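Local coordinates for protein type III secretion system effector HopBA1 (Pseudomonas syringae pv. aptata, PDB 5T09) that acts as a type III effector and virulence factor that the Arabidopsis resistance protein RBA1 recognizes, enhancing RBA1 self-association and triggering plant cell death, at residues C128-H131 against Y136-G139. Numbering follows the deposited sequence.
Sequences CSAH and YVSG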
ATOM      1  N   CYS A 128       2.620   9.970   8.492  1.00 48.46           N
ATOM      2  CA  CYS A 128       2.696  11.375   8.876  1.00 50.85           C
ATOM      3  C   CYS A 128       3.133  12.245   7.704  1.00 51.51           C
ATOM      4  O   CYS A 128       2.550  13.306   7.462  1.00 60.07           O
ATOM      5  CB  CYS A 128       3.651  11.539  10.057  1.00 53.85           C
ATOM      6  SG  CYS A 128       2.999  10.897  11.618  1.00 55.40           S
ATOM      7  N   SER A 129       4.151  11.807   6.956  1.00 51.07           N
ATOM      8  CA  SER A 129       4.642  12.604   5.834  1.00 53.25           C
ATOM      9  C   SER A 129       3.568  12.771   4.769  1.00 52.87           C
ATOM     10  O   SER A 129       3.472  13.826   4.133  1.00 55.49           O
ATOM     11  CB  SER A 129       5.892  11.960   5.234  1.00 59.83           C
ATOM     12  OG  SER A 129       6.870  11.725   6.234  1.00 67.79           O
ATOM     13  N   ALA A 130       2.751  11.738   4.556  1.00 51.59           N
ATOM     14  CA  ALA A 130       1.627  11.868   3.636  1.00 58.45           C
ATOM     15  C   ALA A 130       0.598  12.849   4.181  1.00 58.04           C
ATOM     16  O   ALA A 130       0.127  13.737   3.460  1.00 58.69           O
ATOM     17  CB  ALA A 130       0.988  10.500   3.391  1.00 53.42           C
ATOM     18  N   HIS A 131       0.248  12.709   5.460  1.00 56.68           N
ATOM     19  CA  HIS A 131      -0.734  13.600   6.069  1.00 52.37           C
ATOM     20  C   HIS A 131      -0.314  15.059   5.939  1.00 56.20           C
ATOM     21  O   HIS A 131      -1.076  15.893   5.435  1.00 66.82           O
ATOM     22  CB  HIS A 131      -0.930  13.227   7.538  1.00 56.15           C
ATOM     23  CG  HIS A 131      -1.922  14.093   8.249  1.00 58.56           C
ATOM     24  ND1 HIS A 131      -3.279  14.011   8.022  1.00 60.77           N
ATOM     25  CD2 HIS A 131      -1.755  15.061   9.181  1.00 62.25           C
ATOM     26  CE1 HIS A 131      -3.905  14.891   8.783  1.00 69.46           C
ATOM     27  NE2 HIS A 131      -3.003  15.540   9.496  1.00 66.80           N
ATOM     28  N   TYR A 136      -5.034  12.800   2.470  1.00 53.66           N
ATOM     29  CA  TYR A 136      -5.904  12.170   3.458  1.00 58.56           C
ATOM     30  C   TYR A 136      -5.512  10.706   3.635  1.00 52.18           C
ATOM     31  O   TYR A 136      -5.548   9.926   2.677  1.00 47.87           O
ATOM     32  CB  TYR A 136      -7.360  12.303   3.011  1.00 53.45           C
ATOM     33  CG  TYR A 136      -8.371  11.567   3.863  1.00 59.00           C
ATOM     34  CD1 TYR A 136      -8.231  11.489   5.243  1.00 59.61           C
ATOM     35  CD2 TYR A 136      -9.484  10.969   3.282  1.00 56.08           C
ATOM     36  CE1 TYR A 136      -9.165  10.818   6.018  1.00 62.93           C
ATOM     37  CE2 TYR A 136     -10.423  10.303   4.048  1.00 51.60           C
ATOM     38  CZ  TYR A 136     -10.258  10.230   5.414  1.00 59.81           C
ATOM     39  OH  TYR A 136     -11.190   9.564   6.175  1.00 65.98           O
ATOM     40  N   VAL A 137      -5.124  10.337   4.856  1.00 49.24           N
ATOM     41  CA  VAL A 137      -4.706   8.978   5.182  1.00 47.44           C
ATOM     42  C   VAL A 137      -5.840   8.301   5.937  1.00 47.63           C
ATOM     43  O   VAL A 137      -6.291   8.805   6.972  1.00 46.10           O
ATOM     44  CB  VAL A 137      -3.417   8.966   6.022  1.00 47.05           C
ATOM     45  CG1 VAL A 137      -2.906   7.544   6.188  1.00 42.24           C
ATOM     46  CG2 VAL A 137      -2.346   9.857   5.402  1.00 49.26           C
ATOM     47  N   SER A 138      -6.290   7.150   5.444  1.00 45.37           N
ATOM     48  CA  SER A 138      -7.376   6.423   6.083  1.00 44.23           C
ATOM     49  C   SER A 138      -7.044   4.939   6.110  1.00 40.59           C
ATOM     50  O   SER A 138      -6.112   4.472   5.448  1.00 43.05           O
ATOM     51  CB  SER A 138      -8.710   6.657   5.363  1.00 47.01           C
ATOM     52  OG  SER A 138      -8.714   6.014   4.100  1.00 47.98           O
ATOM     53  N   GLY A 139      -7.828   4.197   6.884  1.00 40.55           N
ATOM     54  CA  GLY A 139      -7.633   2.768   7.051  1.00 41.65           C
ATOM     55  C   GLY A 139      -8.600   1.955   6.213  1.00 38.28           C
ATOM     56  O   GLY A 139      -9.727   2.376   5.950  1.00 40.73           O
TER
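One methyl of Val137, CG2, lies over a face of the flat peptide group that joins Ala130 to His131, 3.9 Å from His131 N. His131 meets this methyl through its backbone N and through CB, 4.2 Å from Val137 CG2; a polar, partly exposed histidine suits the border of the contact. On the far side of the strand, the phenol ring of Tyr136 and the hydroxyl of Ser138 suit a polar setting: the Tyr136 ring meets that of His79 with the planes about 30° apart, Tyr136 OH is hydrogen-bonded to Glu176 OE1, and Ser138 OG to His79 NE2.

The remaining cross-contact is apolar: Ala130 CB stands 3.9 Å from Val137 CG2. Alanine suits this place because its single methyl, which also touches Leu80, lets the helix backbone come close to the strand. Val137 has CG1 anti to its backbone N (chi1 -172°), which leaves CG2 beside that N and turned to the helix. A branched valine fits an extended strand; Val137 also packs on Phe93 and Leu97 of helix 90-99, and His131 on Leu97.

Helix 117-132 thus ends against the start of strand 136-141, with a short connection between them. The strand lies at the sheet edge, parallel to strand 77-82, so this is the helix-to-strand return of a beta-alpha-beta crossover, here with several helices in the connection, within the parallel core of an EreA/ChaN-like alpha-beta fold.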